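Local coordinates for microcin B17-processing protein McbD (Escherichia coli str. K-12 substr. MG1655, PDB 6GRH) that helps convert the inactive microcin B17 precursor McbA into the active antibiotic peptide, as a YcaO-family protein in a complex with McbB, at residues Glu60-Phe64 with Phe65-Val69; Asp324-Leu327 with Leu328-Leu331; Arg344-Val347 with Ser348-Leu351. The protein carries 1 engineered substitution. One frame throughout, in Å; residues are numbered along the deposited sequence.

Interaction 1: Glu60-Phe64 with Phe65-Val69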
# COMPACT_ATOMS: atom_id res chain seq x y z
N GLU E 60 -22.53 -12.65 27.47
CA GLU E 60 -23.64 -13.22 28.23
C GLU E 60 -23.34 -14.66 28.69
O GLU E 60 -23.40 -14.96 29.86
CB GLU E 60 -24.92 -13.25 27.40
CG GLU E 60 -26.11 -13.83 28.15
CD GLU E 60 -27.21 -14.32 27.21
OE1 GLU E 60 -27.57 -13.56 26.31
OE2 GLU E 60 -27.69 -15.47 27.41
N ARG E 61 -23.05 -15.52 27.73
CA ARG E 61 -22.79 -16.93 28.01
C ARG E 61 -21.56 -17.16 28.85
O ARG E 61 -21.57 -18.01 29.75
CB ARG E 61 -22.74 -17.73 26.71
CG ARG E 61 -24.08 -17.66 25.99
CD ARG E 61 -24.59 -19.01 25.52
NE ARG E 61 -23.74 -19.46 24.44
CZ ARG E 61 -24.06 -19.49 23.15
NH1 ARG E 61 -25.26 -19.12 22.70
NH2 ARG E 61 -23.16 -19.95 22.30
N ARG E 62 -20.51 -16.38 28.61
CA ARG E 62 -19.33 -16.47 29.45
C ARG E 62 -19.65 -16.12 30.90
O ARG E 62 -19.18 -16.78 31.84
CB ARG E 62 -18.19 -15.61 28.93
CG ARG E 62 -16.92 -15.79 29.76
CD ARG E 62 -15.78 -14.96 29.19
NE ARG E 62 -16.01 -13.51 29.25
CZ ARG E 62 -15.08 -12.58 29.02
NH1 ARG E 62 -13.81 -12.90 28.70
NH2 ARG E 62 -15.39 -11.33 29.15
N HIS E 63 -20.47 -15.09 31.10
CA HIS E 63 -20.82 -14.70 32.45
C HIS E 63 -21.56 -15.81 33.24
O HIS E 63 -21.16 -16.19 34.35
CB HIS E 63 -21.69 -13.45 32.43
CG HIS E 63 -22.07 -12.97 33.79
ND1 HIS E 63 -21.19 -12.29 34.61
CD2 HIS E 63 -23.23 -13.08 34.48
CE1 HIS E 63 -21.80 -11.98 35.74
NE2 HIS E 63 -23.04 -12.45 35.69
N PHE E 64 -22.65 -16.30 32.65
CA PHE E 64 -23.54 -17.27 33.31
C PHE E 64 -22.92 -18.66 33.40
O PHE E 64 -23.09 -19.33 34.43
CB PHE E 64 -24.92 -17.28 32.64
CG PHE E 64 -25.69 -16.02 32.89
CD1 PHE E 64 -26.30 -15.81 34.12
CD2 PHE E 64 -25.80 -15.03 31.92
CE1 PHE E 64 -27.01 -14.64 34.37
CE2 PHE E 64 -26.50 -13.86 32.17
CZ PHE E 64 -27.10 -13.67 33.40
N PHE E 65 -22.14 -19.05 32.40
CA PHE E 65 -21.45 -20.37 32.41
C PHE E 65 -20.14 -20.41 33.19
O PHE E 65 -19.79 -21.45 33.78
CB PHE E 65 -21.19 -20.87 30.97
CG PHE E 65 -22.39 -21.49 30.31
CD1 PHE E 65 -23.38 -20.71 29.73
CD2 PHE E 65 -22.51 -22.88 30.27
CE1 PHE E 65 -24.48 -21.29 29.13
CE2 PHE E 65 -23.63 -23.47 29.68
CZ PHE E 65 -24.61 -22.68 29.12
N ASN E 66 -19.38 -19.32 33.19
CA ASN E 66 -17.96 -19.42 33.60
C ASN E 66 -17.56 -18.51 34.73
O ASN E 66 -16.44 -18.69 35.24
CB ASN E 66 -17.01 -19.04 32.47
CG ASN E 66 -17.13 -19.91 31.24
OD1 ASN E 66 -16.81 -19.42 30.15
ND2 ASN E 66 -17.55 -21.16 31.38
N GLU E 67 -18.38 -17.52 35.08
CA GLU E 67 -17.87 -16.36 35.83
C GLU E 67 -18.63 -15.92 37.08
O GLU E 67 -18.20 -14.93 37.71
CB GLU E 67 -17.74 -15.16 34.90
CG GLU E 67 -16.67 -15.32 33.83
CD GLU E 67 -16.56 -14.09 32.94
OE1 GLU E 67 -17.48 -13.23 32.91
OE2 GLU E 67 -15.55 -13.97 32.21
N ILE E 68 -19.69 -16.63 37.49
CA ILE E 68 -20.48 -16.19 38.64
C ILE E 68 -19.74 -16.56 39.93
O ILE E 68 -19.31 -17.71 40.09
CB ILE E 68 -21.88 -16.84 38.72
CG1 ILE E 68 -22.66 -16.75 37.39
CG2 ILE E 68 -22.69 -16.22 39.87
CD1 ILE E 68 -23.43 -15.48 37.16
N VAL E 69 -19.62 -15.60 40.85
CA VAL E 69 -19.22 -15.86 42.24
C VAL E 69 -20.35 -15.38 43.13
O VAL E 69 -20.83 -14.25 42.98
CB VAL E 69 -17.87 -15.20 42.61
CG1 VAL E 69 -17.54 -15.41 44.10
CG2 VAL E 69 -16.74 -15.76 41.73
O HOH W 1 -18.41 -12.25 30.26
O HOH W 2 -18.47 -11.61 34.85
O HOH W 3 -20.70 -19.28 36.46

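Interaction 2: Asp324-Leu327 with Leu328-Leu331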
# COMPACT_ATOMS: atom_id res chain seq x y z
N ASP E 324 -50.25 -2.74 22.74
CA ASP E 324 -49.52 -1.64 23.41
C ASP E 324 -50.01 -1.34 24.84
O ASP E 324 -49.74 -0.26 25.37
CB ASP E 324 -49.52 -0.37 22.53
CG ASP E 324 -50.88 0.30 22.44
OD1 ASP E 324 -51.91 -0.31 22.84
OD2 ASP E 324 -50.91 1.46 21.95
N THR E 325 -50.68 -2.30 25.48
CA THR E 325 -50.92 -2.22 26.92
C THR E 325 -49.58 -2.34 27.63
O THR E 325 -48.54 -2.59 27.01
CB THR E 325 -51.88 -3.33 27.42
OG1 THR E 325 -51.31 -4.59 27.10
CG2 THR E 325 -53.28 -3.19 26.81
N ASN E 326 -49.58 -2.14 28.94
CA ASN E 326 -48.32 -2.02 29.66
C ASN E 326 -47.83 -3.43 30.04
O ASN E 326 -48.53 -4.16 30.75
CB ASN E 326 -48.56 -1.11 30.87
CG ASN E 326 -47.30 -0.83 31.63
OD1 ASN E 326 -46.87 -1.65 32.42
ND2 ASN E 326 -46.70 0.33 31.38
N LEU E 327 -46.66 -3.84 29.54
CA LEU E 327 -46.16 -5.20 29.80
C LEU E 327 -45.89 -5.46 31.29
O LEU E 327 -46.25 -6.52 31.81
CB LEU E 327 -44.92 -5.50 28.96
CG LEU E 327 -44.23 -6.84 29.19
CD1 LEU E 327 -45.17 -7.98 28.91
CD2 LEU E 327 -42.96 -6.96 28.37
N LEU E 328 -45.29 -4.49 31.97
CA LEU E 328 -45.05 -4.60 33.42
C LEU E 328 -46.36 -4.73 34.22
O LEU E 328 -46.41 -5.51 35.18
CB LEU E 328 -44.21 -3.42 33.95
CG LEU E 328 -42.72 -3.32 33.57
CD1 LEU E 328 -42.03 -2.20 34.33
CD2 LEU E 328 -41.96 -4.61 33.81
N ASN E 329 -47.39 -3.96 33.85
CA ASN E 329 -48.70 -4.10 34.50
C ASN E 329 -49.27 -5.49 34.25
O ASN E 329 -49.71 -6.16 35.18
CB ASN E 329 -49.72 -3.03 34.03
CG ASN E 329 -49.45 -1.64 34.62
OD1 ASN E 329 -48.53 -1.45 35.44
ND2 ASN E 329 -50.24 -0.68 34.21
N TYR E 330 -49.22 -5.95 33.00
CA TYR E 330 -49.71 -7.27 32.67
C TYR E 330 -49.01 -8.34 33.52
O TYR E 330 -49.66 -9.18 34.13
CB TYR E 330 -49.50 -7.55 31.18
CG TYR E 330 -49.72 -8.99 30.81
CD1 TYR E 330 -51.02 -9.50 30.62
CD2 TYR E 330 -48.64 -9.87 30.67
CE1 TYR E 330 -51.22 -10.83 30.28
CE2 TYR E 330 -48.83 -11.19 30.34
CZ TYR E 330 -50.11 -11.67 30.15
OH TYR E 330 -50.29 -12.99 29.81
N LEU E 331 -47.68 -8.31 33.56
CA LEU E 331 -46.93 -9.31 34.33
C LEU E 331 -47.24 -9.26 35.82
O LEU E 331 -47.42 -10.30 36.45
CB LEU E 331 -45.42 -9.16 34.11
CG LEU E 331 -44.95 -9.63 32.73
CD1 LEU E 331 -43.52 -9.22 32.45
CD2 LEU E 331 -45.16 -11.12 32.53

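Interaction 3: Arg344-Val347 with Ser348-Leu351. With EDO (1,2-ethanediol), chain Q; EDO (1,2-ethanediol), chain N.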
# COMPACT_ATOMS: atom_id res chain seq x y z
N ARG E 344 -22.64 -6.06 36.76
CA ARG E 344 -22.06 -5.05 35.89
C ARG E 344 -20.55 -4.95 36.05
O ARG E 344 -19.99 -5.27 37.10
CB ARG E 344 -22.75 -3.70 36.04
CG ARG E 344 -22.42 -2.92 37.30
CD ARG E 344 -22.66 -3.71 38.56
NE ARG E 344 -22.78 -2.86 39.74
CZ ARG E 344 -22.98 -3.32 40.98
NH1 ARG E 344 -23.03 -4.63 41.21
NH2 ARG E 344 -23.12 -2.46 42.00
N GLU E 345 -19.92 -4.52 34.96
CA GLU E 345 -18.45 -4.43 34.87
C GLU E 345 -18.05 -3.20 34.06
O GLU E 345 -18.61 -2.94 32.99
CB GLU E 345 -17.88 -5.70 34.20
CG GLU E 345 -18.14 -6.97 35.00
CD GLU E 345 -17.68 -8.26 34.35
OE1 GLU E 345 -17.60 -8.34 33.08
OE2 GLU E 345 -17.42 -9.21 35.14
N ARG E 346 -17.11 -2.44 34.59
CA ARG E 346 -16.54 -1.32 33.88
C ARG E 346 -15.74 -1.75 32.65
O ARG E 346 -14.86 -2.63 32.72
CB ARG E 346 -15.71 -0.49 34.82
CG ARG E 346 -15.40 0.88 34.29
CD ARG E 346 -14.64 1.73 35.29
NE ARG E 346 -14.23 2.98 34.68
CZ ARG E 346 -13.53 3.94 35.28
NH1 ARG E 346 -13.08 3.80 36.52
NH2 ARG E 346 -13.23 5.05 34.60
N VAL E 347 -16.05 -1.11 31.53
CA VAL E 347 -15.32 -1.26 30.27
C VAL E 347 -15.07 0.18 29.79
O VAL E 347 -16.02 0.89 29.51
CB VAL E 347 -16.15 -2.03 29.22
CG1 VAL E 347 -15.42 -2.10 27.89
CG2 VAL E 347 -16.53 -3.41 29.73
N SER E 348 -13.82 0.61 29.76
CA SER E 348 -13.45 2.02 29.52
C SER E 348 -14.18 2.94 30.49
O SER E 348 -14.10 2.72 31.71
CB SER E 348 -13.65 2.41 28.03
OG SER E 348 -12.92 1.53 27.22
N ASN E 349 -14.94 3.92 29.97
CA ASN E 349 -15.75 4.82 30.80
C ASN E 349 -17.22 4.44 30.82
O ASN E 349 -18.07 5.29 31.09
CB ASN E 349 -15.60 6.28 30.34
CG ASN E 349 -14.29 6.91 30.78
OD1 ASN E 349 -13.88 6.77 31.94
ND2 ASN E 349 -13.61 7.59 29.85
N SER E 350 -17.52 3.18 30.56
CA SER E 350 -18.89 2.69 30.52
C SER E 350 -19.03 1.48 31.43
O SER E 350 -18.05 0.95 31.94
CB SER E 350 -19.25 2.29 29.08
OG SER E 350 -19.08 3.40 28.22
N LEU E 351 -20.26 1.05 31.59
CA LEU E 351 -20.59 -0.20 32.27
C LEU E 351 -21.31 -1.08 31.26
O LEU E 351 -22.13 -0.58 30.48
CB LEU E 351 -21.52 0.05 33.46
CG LEU E 351 -20.85 0.72 34.64
CD1 LEU E 351 -21.87 1.20 35.61
CD2 LEU E 351 -19.89 -0.23 35.34
C1 EDO Q . -23.07 3.27 30.77
O1 EDO Q . -22.65 2.04 30.16
C2 EDO Q . -23.80 2.96 32.08
O2 EDO Q . -24.54 1.74 31.99
C1 EDO N . -22.85 -5.42 44.78
O1 EDO N . -21.75 -4.56 44.48
C2 EDO N . -24.20 -4.72 44.65
O2 EDO N . -24.07 -3.29 44.60

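Interaction 1: Glu60-Phe64 with Phe65-Val69
R62 and E67 form a salt bridge at the C-terminal end of helix 47-66, a local contact in which side chains four and five residues apart meet as the chain leaves the helix beside McbB. The bridge is one of charge rather than of an aimed hydrogen bond: E67 OE2 sits over a face of the guanidinium, 3.0 Å from R62 NE, and the two planes are turned 36° apart. R62 has CG trans to its backbone N (chi1 -176°), which carries CG and CD to within 3.3 and 3.2 Å of E67 OE2; the bend at chi3 (64°) then sets NE and the guanidinium face against that oxygen. The N-H of R62 NE is given instead to a water at the guanidinium edge, which in turn donates to E67 OE1. That oxygen receives a second water proton, at 2.7 Å, from the water that is also bonded to H63 ND1 in the plane of the imidazole.

The contact forms the end of this helix of the YcaO family region, E67 being the first residue to leave helical geometry. The i to i+4 ladder goes on to E67 N, 3.2 Å from H63 O, and both N66 N and E67 N approach from above the plane of the carbonyl they bond. Beyond E67 a water takes over, donating to F64 O and accepting from I68 N. I68 folds back so that CD1 lies 3.4 Å from H63 NE2 and 4.2 Å from F64 CD1, touching both rings obliquely. H63 NE2 bonds to Y341 OH of strand 339-347, while E67 OE2 has a second partner, R199 of the McbB chain.

Interaction 2: Asp324-Leu327 with Leu328-Leu331
N326 turns its amide back toward N329 because CG is trans to the backbone N (chi1 -175°) and chi2 of -80° swings OD1 to the first turn of the helix. There OD1 accepts the N-H of N329 at 2.8 Å, with the donor in the carbonyl plane. N326 is thus the N-cap of helix 327-334, its side chain standing in for the carbonyl that a preceding helical turn would have supplied. The side chain of N329 crosses that of N326 obliquely, with CG 3.4 Å from N326 OD1 and the two amide planes 37° apart. The OD1 atoms of N326 and N329, 3.5 Å from each other, are both acceptors and make no bond; the side chains touch by packing.

Behind the cap the regular backbone ladder starts at once. Y330 N donates to N326 O at 3.0 Å and L331 N to L327 O at 2.9 Å, both nearly straight, so N326 serves two successive N-H groups, one with its side chain and one with its main chain. L327 lies obliquely across L331: its CG is 4.1 Å from L331 CD1. A looser apolar contact joins L327 CD1 to Y330 CD2 at 4.3 Å.

The asparagine side of the turn is exposed, whereas L331 is buried and L327 packs beside it. L327 and L331 both pack on M169 of helix 157-180, where L331 also meets L165 and F168. Y330 reaches instead to the loop between strands 210-215 and 224-231, its OH bonded to P219 O, and L328 touches L116 of its own chain and R23 of the McbB chain.

Interaction 3: Arg344-Val347 with Ser348-Leu351
A tight beta hairpin with a type II' turn, V347 to S350, joins strands 339-347 and 350-358. V347 and S350 form its hydrogen-bonded pair, V347 N to S350 O and S350 N to V347 O, each 2.9 Å. R346 and L351 make the next, non-hydrogen-bonded pair.

R346, its chain extended from CG to NE, reaches along the hairpin to the turn, which it meets with the edge of its guanidinium. NE donates to S348 O at 3.0 Å, almost in line with the carbonyl bond, though this acceptor is tilted 24° from the guanidinium plane. NH2 donates to N349 OD1 at 3.2 Å, and here the acceptor lies in that plane. One flat group therefore ties two consecutive turn residues together. L351 CD2 packs 4.2 Å from R346 CB and equally far from R344 CG, R344 and L351 running side by side. L351 N donates to O1 of one ethanediol and R344 NH2 to O2 of another, both probably from the crystallisation liquor.

The hairpin packs against McbB along its length: R344 NE bonds to T31 O, R346 NH1 to L188 O and, at the turn, S348 OG to D264 OD1 of McbB. Behind the turn, strand 339-347 continues beside strand 108-115 and strand 350-358 beside strand 151-154.

In the fold
Followed from the N terminus, the three contacts come in series, neither nesting nor crossing, and each is local, between residues close in sequence in one continuous stretch. Interaction 1 finishes helix 47-66; interaction 2 starts helix 327-334; interaction 3 reverses the chain between the two strands that follow that helix. Interactions 1 and 3 are neighbours, with nearest atoms about 5 Å apart, and strand 339-347 serves both, since H63 and I68 pack on it. R199 of McbB also bridges them, meeting E67 in one and E345 in the other. Interaction 2 lies apart, its centre about 30 Å from that of interaction 1, against helix 157-180.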